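Local coordinates for protein angiotensin-converting enzyme (Anopheles gambiae, PDB 6S1Y) that probably cleaves peptides as a zinc-dependent metallopeptidase of the angiotensin-converting enzyme family, studied as a target for insecticide design, at residues 38-41 with 42-46; 46-49 with 50-53. One frame throughout, in Å; residues are numbered along the deposited sequence.

How the interactions relate
Interaction 1 and interaction 2 follow one another along the chain, share E46, and have centres about 8 Å apart. Residues 38-46 run from the last turn of helix 12-42 into the loop beyond it; residues 46-53 are the first two turns of helix 46-70. The first contact is buried, held by a doubly used carbonyl and an aromatic ring under a leucine. The second lies at the surface, where regular helix bonds run beneath obliquely crossing side chains and sugar. One glycan joins them: it is attached at N43 and also meets N48. The Y40 ring packs against L49 and K52, so helix 12-42 backs onto the helix that follows.

Interaction 1. Residues 38-41 with 42-46; sequences WEYG and SNLTE. With NAG (2-acetamido-2-deoxy-beta-D-glucopyranose), chain B.
S42 grips the carbonyl of W38 twice, from opposite faces of its plane: OG of S42 lies 2.7 Å from W38 O, and the backbone N of S42 lies 2.9 Å from the same oxygen. With chi1 at -49°, OG sits beside its own backbone N, where it can turn back to the preceding turn. The same OG stands over one face of the W38 indole, 3.4 Å above the plane and toward its rim. One residue on, N43 N bonds to Y40 O (2.8 Å), reaching only three residues back and from well above the carbonyl plane. L44 then lays CD2 over the Y40 ring in a CH-pi contact whose exact closeness is doubtful, while T45 O lies at the ring edge, 3.5 Å from Y40 CE1. Further out, W331 and F333 pack edge-to-face with W38, and R322 bonds to S42 O. N43 ND2 is joined covalently to C1 of the first NAG, whose O6 shares a hydrogen bond with T45 OG1 (2.7 Å). That hydroxyl also caps N48 N. Here an Asn-X-Thr glycosylation sequon forms the link between two helices, its threonine serving as N-cap of the second.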
# COMPACT_ATOMS: atom_id res chain seq x y z
N TRP A 38 -15.25 9.11 -7.77
CA TRP A 38 -14.30 9.19 -8.88
C TRP A 38 -14.24 10.60 -9.47
O TRP A 38 -13.15 11.11 -9.77
CB TRP A 38 -14.69 8.19 -9.96
CG TRP A 38 -13.96 8.36 -11.23
CD1 TRP A 38 -14.34 9.13 -12.29
CD2 TRP A 38 -12.72 7.74 -11.60
NE1 TRP A 38 -13.41 9.02 -13.30
CE2 TRP A 38 -12.41 8.18 -12.90
CE3 TRP A 38 -11.85 6.85 -10.95
CZ2 TRP A 38 -11.25 7.76 -13.58
CZ3 TRP A 38 -10.70 6.43 -11.63
CH2 TRP A 38 -10.41 6.90 -12.92
N GLU A 39 -15.39 11.23 -9.67
CA GLU A 39 -15.39 12.55 -10.29
C GLU A 39 -14.65 13.56 -9.43
O GLU A 39 -13.87 14.38 -9.93
CB GLU A 39 -16.83 13.00 -10.56
CG GLU A 39 -17.48 12.30 -11.75
CD GLU A 39 -16.76 12.62 -13.06
OE1 GLU A 39 -16.46 11.68 -13.83
OE2 GLU A 39 -16.49 13.82 -13.31
N TYR A 40 -14.87 13.51 -8.12
CA TYR A 40 -14.10 14.36 -7.23
C TYR A 40 -12.62 13.98 -7.29
O TYR A 40 -11.75 14.84 -7.48
CB TYR A 40 -14.66 14.26 -5.82
CG TYR A 40 -13.96 15.13 -4.82
CD1 TYR A 40 -13.98 16.51 -4.96
CD2 TYR A 40 -13.27 14.58 -3.75
CE1 TYR A 40 -13.32 17.32 -4.05
CE2 TYR A 40 -12.63 15.38 -2.84
CZ TYR A 40 -12.66 16.75 -2.99
OH TYR A 40 -12.01 17.55 -2.09
N GLY A 41 -12.32 12.68 -7.16
CA GLY A 41 -10.93 12.25 -7.17
C GLY A 41 -10.18 12.74 -8.39
O GLY A 41 -8.99 13.06 -8.31
N SER A 42 -10.87 12.81 -9.53
CA SER A 42 -10.31 13.21 -10.82
C SER A 42 -10.32 14.71 -11.03
O SER A 42 -9.67 15.20 -11.96
CB SER A 42 -11.09 12.58 -11.97
OG SER A 42 -11.27 11.20 -11.74
N ASN A 43 -11.03 15.44 -10.17
CA ASN A 43 -11.33 16.85 -10.46
C ASN A 43 -11.83 17.46 -9.14
O ASN A 43 -13.03 17.49 -8.88
CB ASN A 43 -12.34 16.92 -11.60
CG ASN A 43 -12.66 18.32 -12.01
OD1 ASN A 43 -11.95 19.25 -11.67
ND2 ASN A 43 -13.75 18.47 -12.77
N LEU A 44 -10.88 17.94 -8.32
CA LEU A 44 -11.21 18.38 -6.97
C LEU A 44 -11.78 19.79 -7.03
O LEU A 44 -11.05 20.78 -6.98
CB LEU A 44 -9.99 18.38 -6.05
CG LEU A 44 -9.27 17.09 -5.67
CD1 LEU A 44 -7.94 17.48 -5.07
CD2 LEU A 44 -10.07 16.27 -4.68
N THR A 45 -13.09 19.88 -7.14
CA THR A 45 -13.79 21.15 -7.01
C THR A 45 -14.74 21.05 -5.84
O THR A 45 -15.18 19.96 -5.46
CB THR A 45 -14.58 21.50 -8.28
OG1 THR A 45 -15.63 20.54 -8.46
CG2 THR A 45 -13.67 21.53 -9.49
N GLU A 46 -15.08 22.20 -5.28
CA GLU A 46 -16.02 22.19 -4.17
C GLU A 46 -17.37 21.68 -4.64
O GLU A 46 -18.05 20.94 -3.92
CB GLU A 46 -16.09 23.59 -3.55
CG GLU A 46 -14.80 23.89 -2.75
CD GLU A 46 -14.43 25.36 -2.70
OE1 GLU A 46 -15.29 26.19 -2.31
OE2 GLU A 46 -13.26 25.68 -3.04
C1 NAG B . -14.28 19.72 -13.23
C2 NAG B . -14.62 19.62 -14.72
C3 NAG B . -15.49 20.80 -15.18
C4 NAG B . -16.71 20.96 -14.28
C5 NAG B . -16.25 21.06 -12.83
C6 NAG B . -17.39 21.15 -11.84
C7 NAG B . -13.06 18.47 -16.23
C8 NAG B . -11.79 18.57 -17.00
N2 NAG B . -13.41 19.55 -15.52
O3 NAG B . -15.87 20.59 -16.53
O4 NAG B . -17.43 22.15 -14.59
O5 NAG B . -15.49 19.90 -12.48
O6 NAG B . -16.93 21.54 -10.55
O7 NAG B . -13.75 17.45 -16.23

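Interaction 2. Residues 46-49 with 50-53; sequences EFNL and SKKT. With NAG (2-acetamido-2-deoxy-beta-D-glucopyranose), chain B; NAG (2-acetamido-2-deoxy-beta-D-glucopyranose), chain C.
From S50 to T53, each backbone N-H bonds to the carbonyl four residues back, in E46 to L49, so the two segments form one unbroken alpha-helical stretch. The bond from T53 N to L49 O is 2.9 Å long; that from K51 N to F47 O is longer, at 3.2 Å. E46 O takes a second donor, S50 OG, at 3.2 Å, and the two donors approach the oxygen from opposite faces of its plane.

F47 and K51 meet one turn apart. The phenyl ring swings out with CG anti to the backbone N (chi1 174°), and the lysine chain, bent at chi3, passes it obliquely, its CD 3.8 Å from F47 CE2. Over the centre of one ring face stands the acetamide methyl C8 of the second NAG, 3.7 Å from F47 CG, so a sugar methyl and one lysine methylene both border the aromatic. N48 addresses the first NAG: its ND2 makes a weak bond to O5 (3.2 Å, N-H...O angle 130°), whereas its stronger partner is N43 O. On the other arm of the amide, a water may link N48 OD1 to K51 NZ, though its modelled approach to OD1 is too short to trust. L49 and T53 touch through methyls, L49 CD1 lying 3.7 Å from T53 CG2.

The helix presents unlike sides: F47 and N48 face the glycan and K51 lies beside F47, while N48, L49 and K52 pack on Y40 of the preceding helix 12-42, with K52 also meeting A37, so this beginning of helix 46-70 lies against the end of its predecessor.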
# COMPACT_ATOMS: atom_id res chain seq x y z
N GLU A 46 -15.08 22.20 -5.28
CA GLU A 46 -16.02 22.19 -4.17
C GLU A 46 -17.37 21.68 -4.64
O GLU A 46 -18.05 20.94 -3.92
CB GLU A 46 -16.09 23.59 -3.55
CG GLU A 46 -14.80 23.89 -2.75
CD GLU A 46 -14.43 25.36 -2.70
OE1 GLU A 46 -15.29 26.19 -2.31
OE2 GLU A 46 -13.26 25.68 -3.04
N PHE A 47 -17.76 22.01 -5.87
CA PHE A 47 -18.99 21.46 -6.41
C PHE A 47 -18.94 19.94 -6.44
O PHE A 47 -19.89 19.27 -6.01
CB PHE A 47 -19.24 21.98 -7.82
CG PHE A 47 -20.41 21.34 -8.49
CD1 PHE A 47 -21.70 21.71 -8.15
CD2 PHE A 47 -20.23 20.36 -9.45
CE1 PHE A 47 -22.80 21.13 -8.77
CE2 PHE A 47 -21.31 19.77 -10.07
CZ PHE A 47 -22.60 20.15 -9.74
N ASN A 48 -17.84 19.37 -6.96
CA ASN A 48 -17.72 17.91 -7.04
C ASN A 48 -17.64 17.27 -5.66
O ASN A 48 -18.08 16.14 -5.48
CB ASN A 48 -16.50 17.53 -7.87
CG ASN A 48 -16.72 17.75 -9.37
OD1 ASN A 48 -17.85 17.93 -9.82
ND2 ASN A 48 -15.65 17.72 -10.13
N LEU A 49 -17.10 17.99 -4.68
CA LEU A 49 -17.11 17.46 -3.32
C LEU A 49 -18.54 17.34 -2.79
O LEU A 49 -18.89 16.32 -2.18
CB LEU A 49 -16.27 18.32 -2.39
CG LEU A 49 -16.28 17.86 -0.92
CD1 LEU A 49 -15.93 16.38 -0.75
CD2 LEU A 49 -15.32 18.73 -0.15
N SER A 50 -19.38 18.35 -3.03
CA SER A 50 -20.76 18.29 -2.55
C SER A 50 -21.51 17.10 -3.15
O SER A 50 -22.29 16.44 -2.46
CB SER A 50 -21.51 19.57 -2.89
OG SER A 50 -20.81 20.68 -2.36
N LYS A 51 -21.30 16.83 -4.43
CA LYS A 51 -21.93 15.66 -5.03
C LYS A 51 -21.38 14.37 -4.46
O LYS A 51 -22.12 13.39 -4.27
CB LYS A 51 -21.76 15.71 -6.55
CG LYS A 51 -22.93 16.36 -7.26
CD LYS A 51 -22.67 16.52 -8.76
CE LYS A 51 -21.57 15.60 -9.30
NZ LYS A 51 -21.49 15.63 -10.80
N LYS A 52 -20.08 14.33 -4.16
CA LYS A 52 -19.52 13.13 -3.56
C LYS A 52 -20.16 12.85 -2.20
O LYS A 52 -20.53 11.71 -1.90
CB LYS A 52 -18.00 13.25 -3.41
CG LYS A 52 -17.41 12.21 -2.45
CD LYS A 52 -15.88 12.30 -2.40
CE LYS A 52 -15.30 11.21 -1.53
NZ LYS A 52 -13.85 11.00 -1.85
N THR A 53 -20.30 13.88 -1.36
CA THR A 53 -20.86 13.60 -0.05
C THR A 53 -22.37 13.40 -0.11
O THR A 53 -22.91 12.57 0.63
CB THR A 53 -20.49 14.70 0.95
OG1 THR A 53 -21.23 15.89 0.68
CG2 THR A 53 -19.01 15.04 0.89
C1 NAG B . -14.28 19.72 -13.23
C2 NAG B . -14.62 19.62 -14.72
C3 NAG B . -15.49 20.80 -15.18
C4 NAG B . -16.71 20.96 -14.28
C5 NAG B . -16.25 21.06 -12.83
C6 NAG B . -17.39 21.15 -11.84
C7 NAG B . -13.06 18.47 -16.23
C8 NAG B . -11.79 18.57 -17.00
N2 NAG B . -13.41 19.55 -15.52
O3 NAG B . -15.87 20.59 -16.53
O4 NAG B . -17.43 22.15 -14.59
O5 NAG B . -15.49 19.90 -12.48
O6 NAG B . -16.93 21.54 -10.55
O7 NAG B . -13.75 17.45 -16.23
C1 NAG C . -18.52 22.08 -15.53
C2 NAG C . -19.58 23.14 -15.18
C3 NAG C . -20.70 23.15 -16.23
C4 NAG C . -20.15 23.17 -17.64
C5 NAG C . -19.06 22.12 -17.83
C6 NAG C . -18.40 22.21 -19.19
C7 NAG C . -20.03 23.79 -12.85
C8 NAG C . -20.70 23.39 -11.56
N2 NAG C . -20.14 22.92 -13.86
O3 NAG C . -21.50 24.30 -16.02
O4 NAG C . -21.21 22.91 -18.55
O5 NAG C . -18.04 22.30 -16.85
O6 NAG C . -17.22 21.43 -19.26
O7 NAG C . -19.42 24.84 -12.96
O HOH W 1 -19.03 17.07 -11.77